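Local coordinates for putative uncharacterized protein (Pseudomonas phage 201phi2-1, PDB 3RB8), which is a phage relative of tubulin, with a tubulin-like fold built on a mixed beta sheet flanked by helices, and is modelled here with guanosine-5'-diphosphate bound, at residues 31-36 against 51-56; 84-89 against 101-106; 136-141 against 205-210; 143-148 against 196-201. All coordinates share one frame; numbering follows the deposited sequence.

Contact 1: 31-36 against 51-56; sequences FDTCDK and KGTRGA
Two loops at the ends of the neighbouring parallel strands 28-32 and 46-49 meet through T33 and T53, close to the nucleotide pocket of this tubulin-like fold. The carbonyl O of T33 is the hub. T53 OG1 donates to T33 O at 2.9 Å, in the carbonyl plane and on a lone pair, and G55 N adds a weak bond to the same oxygen. The two threonine side chains cross at about a right angle, and T33 OG1 turns to S94, in the loop before helix 95-108. The loops follow the outermost strand 46-49 and its neighbour 28-32, and the T33 side chain is about 6 Å from the bound GDP. C34 SG packs against R54 CD. R54 bends at chi2, which brings NH1 within 3.4 Å of D35 OD2 in a long salt bridge whose carboxylate and guanidinium planes stand 79° apart.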
loop_
_atom_site.group_PDB
_atom_site.type_symbol
_atom_site.label_atom_id
_atom_site.label_comp_id
_atom_site.label_asym_id
_atom_site.label_seq_id
_atom_site.Cartn_x
_atom_site.Cartn_y
_atom_site.Cartn_z
ATOM N N PHE A 31 1.437 11.966 -5.866
ATOM C CA PHE A 31 0.245 12.766 -5.564
ATOM C C PHE A 31 0.184 13.054 -4.059
ATOM O O PHE A 31 0.332 12.145 -3.242
ATOM C CB PHE A 31 -1.032 12.020 -5.968
ATOM C CG PHE A 31 -1.061 11.577 -7.405
ATOM C CD1 PHE A 31 -0.526 10.343 -7.781
ATOM C CD2 PHE A 31 -1.639 12.378 -8.380
ATOM C CE1 PHE A 31 -0.552 9.924 -9.105
ATOM C CE2 PHE A 31 -1.677 11.963 -9.702
ATOM C CZ PHE A 31 -1.125 10.733 -10.067
ATOM N N ASP A 32 -0.029 14.310 -3.686
ATOM C CA ASP A 32 -0.243 14.631 -2.280
ATOM C C ASP A 32 -1.267 15.766 -2.175
ATOM O O ASP A 32 -1.796 16.226 -3.186
ATOM C CB ASP A 32 1.084 14.975 -1.573
ATOM C CG ASP A 32 1.012 14.810 -0.043
ATOM O OD1 ASP A 32 2.069 14.875 0.623
ATOM O OD2 ASP A 32 -0.100 14.608 0.504
ATOM N N THR A 33 -1.558 16.201 -0.952
ATOM C CA THR A 33 -2.464 17.323 -0.740
ATOM C C THR A 33 -1.689 18.600 -0.463
ATOM O O THR A 33 -2.249 19.688 -0.467
ATOM C CB THR A 33 -3.406 17.067 0.425
ATOM O OG1 THR A 33 -2.636 16.700 1.577
ATOM C CG2 THR A 33 -4.393 15.958 0.065
ATOM N N CYS A 34 -0.398 18.452 -0.205
ATOM C CA CYS A 34 0.496 19.591 -0.140
ATOM C C CYS A 34 1.872 19.147 -0.607
ATOM O O CYS A 34 2.049 18.008 -1.044
ATOM C CB CYS A 34 0.567 20.157 1.275
ATOM S SG CYS A 34 1.161 21.863 1.344
ATOM N N ASP A 35 2.848 20.042 -0.512
ATOM C CA ASP A 35 4.197 19.728 -0.968
ATOM C C ASP A 35 5.173 19.432 0.175
ATOM O O ASP A 35 6.388 19.433 -0.030
ATOM C CB ASP A 35 4.739 20.833 -1.891
ATOM C CG ASP A 35 4.476 22.237 -1.359
ATOM O OD1 ASP A 35 4.395 22.413 -0.123
ATOM O OD2 ASP A 35 4.359 23.167 -2.187
ATOM N N LYS A 36 4.634 19.161 1.365
ATOM C CA LYS A 36 5.451 18.903 2.554
ATOM C C LYS A 36 6.654 18.000 2.263
ATOM O O LYS A 36 7.739 18.202 2.819
ATOM C CB LYS A 36 4.606 18.289 3.683
ATOM C CG LYS A 36 3.547 19.209 4.286
ATOM C CD LYS A 36 2.777 18.493 5.407
ATOM C CE LYS A 36 1.523 19.255 5.842
ATOM N NZ LYS A 36 1.821 20.606 6.394
ATOM N N LYS A 51 -6.026 20.781 -5.008
ATOM C CA LYS A 51 -6.388 22.139 -4.608
ATOM C C LYS A 51 -7.280 22.122 -3.365
ATOM O O LYS A 51 -7.808 21.074 -2.976
ATOM C CB LYS A 51 -7.107 22.850 -5.758
ATOM C CG LYS A 51 -6.485 22.592 -7.122
ATOM C CD LYS A 51 -7.534 22.517 -8.237
ATOM C CE LYS A 51 -8.027 23.897 -8.662
ATOM N NZ LYS A 51 -8.617 23.875 -10.035
ATOM N N GLY A 52 -7.440 23.285 -2.741
ATOM C CA GLY A 52 -8.314 23.433 -1.591
ATOM C C GLY A 52 -7.794 22.853 -0.286
ATOM O O GLY A 52 -8.250 23.244 0.793
ATOM N N THR A 53 -6.830 21.938 -0.377
ATOM C CA THR A 53 -6.399 21.152 0.781
ATOM C C THR A 53 -5.186 21.714 1.529
ATOM O O THR A 53 -5.227 21.895 2.747
ATOM C CB THR A 53 -6.123 19.673 0.392
ATOM O OG1 THR A 53 -5.160 19.621 -0.669
ATOM C CG2 THR A 53 -7.408 18.985 -0.069
ATOM N N ARG A 54 -4.114 21.977 0.792
ATOM C CA ARG A 54 -2.826 22.368 1.374
ATOM C C ARG A 54 -2.415 21.696 2.707
ATOM O O ARG A 54 -2.237 22.363 3.731
ATOM C CB ARG A 54 -2.672 23.893 1.409
ATOM C CG ARG A 54 -2.134 24.417 0.090
ATOM C CD ARG A 54 -1.179 23.377 -0.496
ATOM N NE ARG A 54 -0.715 23.683 -1.846
ATOM C CZ ARG A 54 0.488 24.174 -2.132
ATOM N NH1 ARG A 54 1.354 24.423 -1.160
ATOM N NH2 ARG A 54 0.828 24.417 -3.392
ATOM N N GLY A 55 -2.263 20.369 2.652
ATOM C CA GLY A 55 -1.661 19.553 3.702
ATOM C C GLY A 55 -1.971 19.865 5.156
ATOM O O GLY A 55 -1.158 20.473 5.854
ATOM N N ALA A 56 -3.139 19.432 5.620
ATOM C CA ALA A 56 -3.493 19.561 7.032
ATOM C C ALA A 56 -3.499 18.184 7.709
ATOM O O ALA A 56 -2.464 17.740 8.219
ATOM C CB ALA A 56 -4.841 20.281 7.200
#

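Contact 2: 84-89 against 101-106; sequences YIVCYS and LITGQL. With GDP (guanosine-5'-diphosphate), chain B.
The ring of Y84 carries the methyl CD2 of L106 over one face, nearly above its centre: CD2 lies 3.7 Å from the ring centroid, 12° off the normal, a CH-pi contact. The carbons CD1 and CE1 of Y84 are equally near to that methyl. The phenol oxygen is held outside this pair, by R109, so the polar end of the ring is tied to the residue that follows helix 95-108 while its face receives the leucine. The other branch of L106 serves the next inward-facing residue of the strand, its CD1 packing 3.7 Å from V86 CG2, the two side chains running in opposite senses alongside one another. Strand 84-89 and helix 95-108 open a beta-alpha-beta unit completed by strand 113-119, and their short segments run nearly antiparallel, at 165°, with axes 10.0 Å apart. One turn earlier on the helix, T103 OG1 lies 4.3 Å from V86 CG1, its hydroxyl bonded to the backbone of G99. At the far end of the strand, S89 has OG anti to the backbone N (chi1 177°), pointing at the ribose of GDP, and forms a weak hydrogen bond of 3.3 Å to GDP O4'.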
loop_
_atom_site.group_PDB
_atom_site.type_symbol
_atom_site.label_atom_id
_atom_site.label_comp_id
_atom_site.label_asym_id
_atom_site.label_seq_id
_atom_site.Cartn_x
_atom_site.Cartn_y
_atom_site.Cartn_z
ATOM N N TYR A 84 0.093 -1.962 -12.519
ATOM C CA TYR A 84 0.294 -0.772 -11.698
ATOM C C TYR A 84 0.780 -1.139 -10.299
ATOM O O TYR A 84 0.463 -2.207 -9.763
ATOM C CB TYR A 84 -0.989 0.051 -11.561
ATOM C CG TYR A 84 -1.655 0.547 -12.841
ATOM C CD1 TYR A 84 -1.581 1.895 -13.214
ATOM C CD2 TYR A 84 -2.428 -0.305 -13.631
ATOM C CE1 TYR A 84 -2.230 2.374 -14.355
ATOM C CE2 TYR A 84 -3.078 0.162 -14.774
ATOM C CZ TYR A 84 -2.969 1.502 -15.132
ATOM O OH TYR A 84 -3.607 1.962 -16.259
ATOM N N ILE A 85 1.550 -0.235 -9.712
ATOM C CA ILE A 85 1.931 -0.356 -8.312
ATOM C C ILE A 85 1.486 0.895 -7.564
ATOM O O ILE A 85 1.771 2.007 -7.997
ATOM C CB ILE A 85 3.435 -0.592 -8.171
ATOM C CG1 ILE A 85 3.835 -1.782 -9.043
ATOM C CG2 ILE A 85 3.802 -0.868 -6.734
ATOM C CD1 ILE A 85 5.241 -2.305 -8.777
ATOM N N VAL A 86 0.740 0.697 -6.477
ATOM C CA VAL A 86 0.246 1.798 -5.637
ATOM C C VAL A 86 0.872 1.722 -4.250
ATOM O O VAL A 86 0.948 0.645 -3.652
ATOM C CB VAL A 86 -1.279 1.771 -5.500
ATOM C CG1 VAL A 86 -1.809 3.163 -5.142
ATOM C CG2 VAL A 86 -1.897 1.288 -6.800
ATOM N N CYS A 87 1.330 2.865 -3.748
ATOM C CA CYS A 87 2.126 2.896 -2.525
ATOM C C CYS A 87 1.795 4.106 -1.666
ATOM O O CYS A 87 1.771 5.237 -2.152
ATOM C CB CYS A 87 3.627 2.899 -2.864
ATOM S SG CYS A 87 4.708 2.915 -1.403
ATOM N N TYR A 88 1.548 3.870 -0.382
ATOM C CA TYR A 88 1.147 4.939 0.522
ATOM C C TYR A 88 0.997 4.342 1.905
ATOM O O TYR A 88 1.044 3.131 2.063
ATOM C CB TYR A 88 -0.185 5.564 0.080
ATOM C CG TYR A 88 -1.296 4.541 -0.053
ATOM C CD1 TYR A 88 -2.177 4.309 0.991
ATOM C CD2 TYR A 88 -1.443 3.788 -1.211
ATOM C CE1 TYR A 88 -3.170 3.369 0.892
ATOM C CE2 TYR A 88 -2.443 2.845 -1.325
ATOM C CZ TYR A 88 -3.301 2.641 -0.268
ATOM O OH TYR A 88 -4.273 1.697 -0.370
ATOM N N SER A 89 0.820 5.205 2.900
ATOM C CA SER A 89 0.621 4.783 4.277
ATOM C C SER A 89 -0.869 4.682 4.599
ATOM O O SER A 89 -1.661 5.492 4.125
ATOM C CB SER A 89 1.275 5.797 5.225
ATOM O OG SER A 89 1.052 5.465 6.591
ATOM N N LEU A 101 -8.903 5.892 -3.229
ATOM C CA LEU A 101 -9.673 6.526 -4.293
ATOM C C LEU A 101 -9.133 6.128 -5.687
ATOM O O LEU A 101 -9.884 5.691 -6.569
ATOM C CB LEU A 101 -9.698 8.046 -4.112
ATOM C CG LEU A 101 -10.633 8.543 -3.001
ATOM C CD1 LEU A 101 -10.521 10.044 -2.807
ATOM C CD2 LEU A 101 -12.056 8.178 -3.338
ATOM N N ILE A 102 -7.823 6.269 -5.865
ATOM C CA ILE A 102 -7.167 5.893 -7.107
ATOM C C ILE A 102 -7.286 4.391 -7.333
ATOM O O ILE A 102 -7.627 3.937 -8.431
ATOM C CB ILE A 102 -5.690 6.312 -7.093
ATOM C CG1 ILE A 102 -5.581 7.829 -7.280
ATOM C CG2 ILE A 102 -4.908 5.555 -8.168
ATOM C CD1 ILE A 102 -4.295 8.429 -6.737
ATOM N N THR A 103 -7.012 3.618 -6.289
ATOM C CA THR A 103 -7.206 2.180 -6.360
ATOM C C THR A 103 -8.573 1.827 -6.956
ATOM O O THR A 103 -8.676 0.947 -7.810
ATOM C CB THR A 103 -7.076 1.525 -4.991
ATOM O OG1 THR A 103 -5.698 1.524 -4.591
ATOM C CG2 THR A 103 -7.580 0.092 -5.063
ATOM N N GLY A 104 -9.617 2.522 -6.515
ATOM C CA GLY A 104 -10.952 2.264 -7.019
ATOM C C GLY A 104 -11.098 2.484 -8.518
ATOM O O GLY A 104 -11.808 1.721 -9.185
ATOM N N GLN A 105 -10.435 3.519 -9.046
ATOM C CA GLN A 105 -10.440 3.807 -10.484
ATOM C C GLN A 105 -9.724 2.733 -11.291
ATOM O O GLN A 105 -10.226 2.284 -12.330
ATOM C CB GLN A 105 -9.782 5.151 -10.776
ATOM C CG GLN A 105 -10.362 6.334 -9.999
ATOM C CD GLN A 105 -11.803 6.646 -10.374
ATOM O OE1 GLN A 105 -12.105 6.958 -11.522
ATOM N NE2 GLN A 105 -12.701 6.547 -9.402
ATOM N N LEU A 106 -8.542 2.333 -10.827
ATOM C CA LEU A 106 -7.795 1.273 -11.495
ATOM C C LEU A 106 -8.677 0.041 -11.635
ATOM O O LEU A 106 -8.680 -0.632 -12.676
ATOM C CB LEU A 106 -6.555 0.910 -10.697
ATOM C CG LEU A 106 -5.548 2.028 -10.479
ATOM C CD1 LEU A 106 -4.455 1.566 -9.527
ATOM C CD2 LEU A 106 -4.965 2.477 -11.807
HETATM P PB GDP B . -0.151 11.447 4.626
HETATM O O1B GDP B . 0.759 12.178 3.691
HETATM O O2B GDP B . -0.874 10.433 3.783
HETATM O O3B GDP B . -1.186 12.345 5.232
HETATM O O3A GDP B . 0.599 10.713 5.854
HETATM P PA GDP B . 2.178 10.456 5.989
HETATM O O1A GDP B . 2.958 11.739 5.931
HETATM O O2A GDP B . 2.656 9.527 4.900
HETATM O "O5'" GDP B . 2.348 9.824 7.455
HETATM C "C5'" GDP B . 1.413 8.905 8.015
HETATM C "C4'" GDP B . 2.092 8.050 9.079
HETATM O "O4'" GDP B . 3.114 7.220 8.520
HETATM C "C3'" GDP B . 2.788 8.862 10.140
HETATM O "O3'" GDP B . 1.861 8.987 11.198
HETATM C "C2'" GDP B . 3.922 7.968 10.570
HETATM O "O2'" GDP B . 3.351 6.988 11.439
HETATM C "C1'" GDP B . 4.297 7.175 9.344
HETATM N N9 GDP B . 5.312 7.703 8.403
HETATM C C8 GDP B . 5.478 8.975 7.995
HETATM N N7 GDP B . 6.454 9.051 7.053
HETATM C C5 GDP B . 6.902 7.798 6.820
HETATM C C6 GDP B . 7.911 7.149 5.940
HETATM O O6 GDP B . 8.609 7.812 5.144
HETATM N N1 GDP B . 8.049 5.819 6.011
HETATM C C2 GDP B . 7.314 5.056 6.844
HETATM N N2 GDP B . 7.519 3.712 6.852
HETATM N N3 GDP B . 6.378 5.581 7.677
HETATM C C4 GDP B . 6.131 6.915 7.703
#

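Contact 3: 136-141 against 205-210; sequences TLEAIA and IPQVCE
V208 meets helix 124-144 twice, with its backbone N and with its side chain. The amide V208 N donates to E138 OE1 at 2.9 Å and 173°, nearly along the C-O axis of the carboxylate. Beside this bond V208 CG2 lies against the helix backbone, 3.6 Å from L137 CB. One turn on, A141 CB rests against Q207 CA at 3.6 Å, and P206 CB touches A141 O. E138 swings CG away from its own amide (chi1 175°) and then bends at chi2, which turns the carboxylate over to the strand. There it lies alongside Q207, the carboxylate and amide planes only 8° apart, with E138 OE1 3.4 Å from Q207 CB. Further out, Q207 OE1 is bonded to S271, and strand 148-154 pairs with strand 208-214 beneath the helix, I148 contacting A141 and V208. The contact therefore combines apolar packing with one straight bond, in which a helix carboxylate takes up the first amide of strand 208-214 and would probably remain ionised.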
loop_
_atom_site.group_PDB
_atom_site.type_symbol
_atom_site.label_atom_id
_atom_site.label_comp_id
_atom_site.label_asym_id
_atom_site.label_seq_id
_atom_site.Cartn_x
_atom_site.Cartn_y
_atom_site.Cartn_z
ATOM N N THR A 136 -11.676 0.201 4.257
ATOM C CA THR A 136 -11.912 0.830 2.956
ATOM C C THR A 136 -11.537 -0.126 1.834
ATOM O O THR A 136 -12.296 -0.298 0.871
ATOM C CB THR A 136 -11.035 2.122 2.801
ATOM O OG1 THR A 136 -11.518 3.147 3.672
ATOM C CG2 THR A 136 -11.007 2.650 1.361
ATOM N N LEU A 137 -10.359 -0.742 1.966
ATOM C CA LEU A 137 -9.802 -1.566 0.904
ATOM C C LEU A 137 -10.611 -2.839 0.727
ATOM O O LEU A 137 -10.746 -3.353 -0.382
ATOM C CB LEU A 137 -8.324 -1.878 1.173
ATOM C CG LEU A 137 -7.398 -0.661 0.993
ATOM C CD1 LEU A 137 -5.934 -1.016 1.093
ATOM C CD2 LEU A 137 -7.664 0.014 -0.341
ATOM N N GLU A 138 -11.156 -3.332 1.832
ATOM C CA GLU A 138 -12.007 -4.512 1.817
ATOM C C GLU A 138 -13.393 -4.198 1.213
ATOM O O GLU A 138 -14.021 -5.057 0.607
ATOM C CB GLU A 138 -12.114 -5.089 3.232
ATOM C CG GLU A 138 -13.082 -6.253 3.384
ATOM C CD GLU A 138 -12.382 -7.601 3.472
ATOM O OE1 GLU A 138 -11.375 -7.821 2.770
ATOM O OE2 GLU A 138 -12.850 -8.468 4.234
ATOM N N ALA A 139 -13.850 -2.960 1.352
ATOM C CA ALA A 139 -15.116 -2.564 0.774
ATOM C C ALA A 139 -14.975 -2.405 -0.739
ATOM O O ALA A 139 -15.898 -2.670 -1.498
ATOM C CB ALA A 139 -15.606 -1.279 1.408
ATOM N N ILE A 140 -13.810 -1.978 -1.183
ATOM C CA ILE A 140 -13.592 -1.798 -2.602
ATOM C C ILE A 140 -13.498 -3.164 -3.258
ATOM O O ILE A 140 -14.089 -3.400 -4.320
ATOM C CB ILE A 140 -12.305 -0.994 -2.867
ATOM C CG1 ILE A 140 -12.459 0.429 -2.326
ATOM C CG2 ILE A 140 -11.963 -0.982 -4.353
ATOM C CD1 ILE A 140 -11.145 1.204 -2.285
ATOM N N ALA A 141 -12.752 -4.061 -2.620
ATOM C CA ALA A 141 -12.640 -5.438 -3.087
ATOM C C ALA A 141 -14.035 -6.005 -3.353
ATOM O O ALA A 141 -14.312 -6.535 -4.433
ATOM C CB ALA A 141 -11.896 -6.306 -2.046
ATOM N N ILE A 205 -13.774 -15.654 -3.038
ATOM C CA ILE A 205 -14.300 -14.401 -2.526
ATOM C C ILE A 205 -13.326 -13.251 -2.721
ATOM O O ILE A 205 -12.231 -13.263 -2.148
ATOM C CB ILE A 205 -14.559 -14.528 -1.005
ATOM C CG1 ILE A 205 -15.432 -15.751 -0.708
ATOM C CG2 ILE A 205 -15.164 -13.244 -0.434
ATOM C CD1 ILE A 205 -15.723 -15.946 0.761
ATOM N N PRO A 206 -13.726 -12.237 -3.510
ATOM C CA PRO A 206 -12.913 -11.024 -3.639
ATOM C C PRO A 206 -12.827 -10.324 -2.294
ATOM O O PRO A 206 -13.854 -9.986 -1.705
ATOM C CB PRO A 206 -13.707 -10.165 -4.631
ATOM C CG PRO A 206 -15.088 -10.662 -4.549
ATOM C CD PRO A 206 -14.986 -12.134 -4.264
ATOM N N GLN A 207 -11.604 -10.134 -1.814
ATOM C CA GLN A 207 -11.356 -9.487 -0.537
ATOM C C GLN A 207 -9.948 -8.909 -0.539
ATOM O O GLN A 207 -9.219 -9.023 -1.538
ATOM C CB GLN A 207 -11.564 -10.471 0.633
ATOM C CG GLN A 207 -10.690 -11.726 0.639
ATOM C CD GLN A 207 -11.105 -12.737 1.722
ATOM O OE1 GLN A 207 -10.490 -13.784 1.877
ATOM N NE2 GLN A 207 -12.155 -12.421 2.464
ATOM N N VAL A 208 -9.584 -8.262 0.565
ATOM C CA VAL A 208 -8.218 -7.781 0.764
ATOM C C VAL A 208 -7.264 -8.956 0.999
ATOM O O VAL A 208 -7.473 -9.779 1.887
ATOM C CB VAL A 208 -8.124 -6.723 1.900
ATOM C CG1 VAL A 208 -6.701 -6.478 2.290
ATOM C CG2 VAL A 208 -8.745 -5.418 1.433
ATOM N N CYS A 209 -6.236 -9.041 0.164
ATOM C CA CYS A 209 -5.288 -10.137 0.212
ATOM C C CYS A 209 -3.886 -9.623 0.498
ATOM O O CYS A 209 -3.558 -8.476 0.215
ATOM C CB CYS A 209 -5.258 -10.868 -1.119
ATOM S SG CYS A 209 -6.729 -11.740 -1.582
ATOM N N GLU A 210 -3.062 -10.487 1.065
ATOM C CA GLU A 210 -1.662 -10.166 1.266
ATOM C C GLU A 210 -0.811 -10.703 0.134
ATOM O O GLU A 210 -1.042 -11.811 -0.369
ATOM C CB GLU A 210 -1.164 -10.791 2.544
ATOM C CG GLU A 210 -1.307 -9.924 3.749
ATOM C CD GLU A 210 -0.507 -10.489 4.894
ATOM O OE1 GLU A 210 0.713 -10.195 4.954
ATOM O OE2 GLU A 210 -1.087 -11.258 5.697
#

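Contact 4: 143-148 against 196-201; sequences NKHLPI and RFTDKH
P147 packs against F197 and T198 just beyond a Schellman motif, in which H145, with positive phi, ends helix 124-144. The proline is the tight part. Its CG sits over one face of the F197 ring, 3.5 Å from the centroid and offset toward the rim, a CH-pi contact, while P147 CB lies 3.5 Å from F197 CZ. T198 CG2 meets the CG and CD corner of the proline, P147 CG lying 3.4 Å from T198 CG2. F197 has CG between its own backbone N and carbonyl carbon (chi1 57°), which lays the ring under the proline; C209 of strand 208-214 touches both residues. Next to the proline, L146 CD1 covers one face of the R196 guanidinium. Toward solvent the fit slackens: the H145 ring approaches T198 only distantly, with H145 CD2 4.3 Å from T198 OG1. D199, also exposed, scarcely touches the 143-148 segment and instead holds the arginine at its edge, while R196 NH1 bonds to A111 O. That carboxylate and the backbone carbonyl together fix the guanidinium plane under the leucine methyl, with R196 NE donating to D199 OD2 at 2.8 Å and 165°, on the syn side but tilted out of the carboxylate plane.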
loop_
_atom_site.group_PDB
_atom_site.type_symbol
_atom_site.label_atom_id
_atom_site.label_comp_id
_atom_site.label_asym_id
_atom_site.label_seq_id
_atom_site.Cartn_x
_atom_site.Cartn_y
_atom_site.Cartn_z
ATOM N N ASN A 143 -17.186 -4.443 -3.433
ATOM C CA ASN A 143 -17.959 -3.642 -4.396
ATOM C C ASN A 143 -17.522 -3.772 -5.865
ATOM O O ASN A 143 -18.346 -3.659 -6.779
ATOM C CB ASN A 143 -17.876 -2.147 -4.038
ATOM C CG ASN A 143 -18.654 -1.778 -2.781
ATOM O OD1 ASN A 143 -19.281 -2.617 -2.132
ATOM N ND2 ASN A 143 -18.598 -0.497 -2.424
ATOM N N LYS A 144 -16.229 -3.957 -6.100
ATOM C CA LYS A 144 -15.731 -4.052 -7.465
ATOM C C LYS A 144 -15.537 -5.513 -7.858
ATOM O O LYS A 144 -15.154 -5.816 -8.989
ATOM C CB LYS A 144 -14.403 -3.320 -7.616
ATOM C CG LYS A 144 -14.387 -1.926 -7.079
ATOM C CD LYS A 144 -15.045 -0.957 -8.026
ATOM C CE LYS A 144 -14.894 0.463 -7.488
ATOM N NZ LYS A 144 -15.345 1.482 -8.459
ATOM N N HIS A 145 -15.812 -6.411 -6.917
ATOM C CA HIS A 145 -15.572 -7.835 -7.120
ATOM C C HIS A 145 -14.189 -8.061 -7.713
ATOM O O HIS A 145 -14.026 -8.284 -8.906
ATOM C CB HIS A 145 -16.661 -8.490 -7.982
ATOM C CG HIS A 145 -16.933 -9.914 -7.603
ATOM N ND1 HIS A 145 -17.666 -10.259 -6.485
ATOM C CD2 HIS A 145 -16.537 -11.080 -8.170
ATOM C CE1 HIS A 145 -17.727 -11.576 -6.391
ATOM N NE2 HIS A 145 -17.051 -12.098 -7.399
ATOM N N LEU A 146 -13.195 -8.007 -6.850
ATOM C CA LEU A 146 -11.816 -7.981 -7.270
ATOM C C LEU A 146 -10.944 -8.152 -6.030
ATOM O O LEU A 146 -11.170 -7.486 -5.018
ATOM C CB LEU A 146 -11.535 -6.623 -7.911
ATOM C CG LEU A 146 -10.111 -6.304 -8.335
ATOM C CD1 LEU A 146 -9.769 -7.091 -9.573
ATOM C CD2 LEU A 146 -10.004 -4.868 -8.630
ATOM N N PRO A 147 -9.945 -9.049 -6.087
ATOM C CA PRO A 147 -9.059 -9.048 -4.920
ATOM C C PRO A 147 -8.263 -7.738 -4.894
ATOM O O PRO A 147 -7.910 -7.181 -5.959
ATOM C CB PRO A 147 -8.133 -10.255 -5.154
ATOM C CG PRO A 147 -8.699 -11.004 -6.282
ATOM C CD PRO A 147 -9.510 -10.014 -7.104
ATOM N N ILE A 148 -8.038 -7.229 -3.686
ATOM C CA ILE A 148 -7.211 -6.045 -3.494
ATOM C C ILE A 148 -5.948 -6.549 -2.844
ATOM O O ILE A 148 -5.930 -6.807 -1.636
ATOM C CB ILE A 148 -7.889 -4.980 -2.596
ATOM C CG1 ILE A 148 -9.149 -4.422 -3.269
ATOM C CG2 ILE A 148 -6.930 -3.850 -2.281
ATOM C CD1 ILE A 148 -8.888 -3.599 -4.488
ATOM N N ARG A 196 -5.673 -11.176 -10.392
ATOM C CA ARG A 196 -7.123 -11.077 -10.503
ATOM C C ARG A 196 -7.730 -12.477 -10.532
ATOM O O ARG A 196 -8.588 -12.775 -11.364
ATOM C CB ARG A 196 -7.538 -10.340 -11.779
ATOM C CG ARG A 196 -7.167 -8.856 -11.868
ATOM C CD ARG A 196 -7.691 -8.264 -13.203
ATOM N NE ARG A 196 -9.149 -8.362 -13.293
ATOM C CZ ARG A 196 -9.977 -7.372 -12.973
ATOM N NH1 ARG A 196 -9.493 -6.197 -12.576
ATOM N NH2 ARG A 196 -11.288 -7.553 -13.045
ATOM N N PHE A 197 -7.289 -13.325 -9.611
ATOM C CA PHE A 197 -7.742 -14.714 -9.538
ATOM C C PHE A 197 -9.262 -14.955 -9.529
ATOM O O PHE A 197 -9.707 -16.030 -9.938
ATOM C CB PHE A 197 -7.054 -15.459 -8.374
ATOM C CG PHE A 197 -7.245 -14.815 -7.023
ATOM C CD1 PHE A 197 -8.406 -15.028 -6.292
ATOM C CD2 PHE A 197 -6.252 -14.012 -6.475
ATOM C CE1 PHE A 197 -8.580 -14.446 -5.049
ATOM C CE2 PHE A 197 -6.418 -13.417 -5.220
ATOM C CZ PHE A 197 -7.581 -13.640 -4.509
ATOM N N THR A 198 -10.057 -13.973 -9.093
ATOM C CA THR A 198 -11.517 -14.147 -9.071
ATOM C C THR A 198 -12.185 -14.209 -10.453
ATOM O O THR A 198 -13.272 -14.766 -10.593
ATOM C CB THR A 198 -12.241 -13.054 -8.249
ATOM O OG1 THR A 198 -12.402 -11.864 -9.042
ATOM C CG2 THR A 198 -11.487 -12.756 -6.978
ATOM N N ASP A 199 -11.547 -13.625 -11.461
ATOM C CA ASP A 199 -12.123 -13.575 -12.803
ATOM C C ASP A 199 -12.349 -14.969 -13.375
ATOM O O ASP A 199 -13.343 -15.220 -14.056
ATOM C CB ASP A 199 -11.231 -12.774 -13.747
ATOM C CG ASP A 199 -11.241 -11.299 -13.444
ATOM O OD1 ASP A 199 -11.809 -10.901 -12.401
ATOM O OD2 ASP A 199 -10.659 -10.541 -14.247
ATOM N N LYS A 200 -11.421 -15.878 -13.103
ATOM C CA LYS A 200 -11.579 -17.246 -13.580
ATOM C C LYS A 200 -11.949 -18.241 -12.467
ATOM O O LYS A 200 -12.624 -19.233 -12.722
ATOM C CB LYS A 200 -10.332 -17.690 -14.345
ATOM C CG LYS A 200 -10.046 -16.843 -15.579
ATOM C CD LYS A 200 -8.891 -17.424 -16.380
ATOM C CE LYS A 200 -8.736 -16.735 -17.719
ATOM N NZ LYS A 200 -7.504 -17.194 -18.414
ATOM N N HIS A 201 -11.512 -17.967 -11.240
ATOM C CA HIS A 201 -11.897 -18.772 -10.084
ATOM C C HIS A 201 -13.084 -18.130 -9.350
ATOM O O HIS A 201 -12.935 -17.540 -8.275
ATOM C CB HIS A 201 -10.710 -18.945 -9.137
ATOM C CG HIS A 201 -9.582 -19.752 -9.710
ATOM N ND1 HIS A 201 -9.569 -21.130 -9.693
ATOM C CD2 HIS A 201 -8.421 -19.373 -10.296
ATOM C CE1 HIS A 201 -8.454 -21.566 -10.252
ATOM N NE2 HIS A 201 -7.738 -20.521 -10.624
#

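Contacts 1, 2 and 3 all reach the same sheet, and contact 4 lies by the start of strand 148-154. Contacts 1 and 2 approach the GDP from different strands: S89 of contact 2 belongs to its pocket, and the T33 side chain of contact 1 is about 6 Å from it. Their centres are about 17 Å apart. Contact 2 meets contact 3 where Y88 OH packs 3.5 Å from L137 CD1, and contact 4 where T103 CG2 lies 4.0 Å from I148 CD1. Contacts 3 and 4 share helix 124-144, with centres about 9 Å apart, and strand pairing joins them, C209 N lying 2.9 Å from I148 O. Contact 4 is about 33 Å from contact 1, centre to centre.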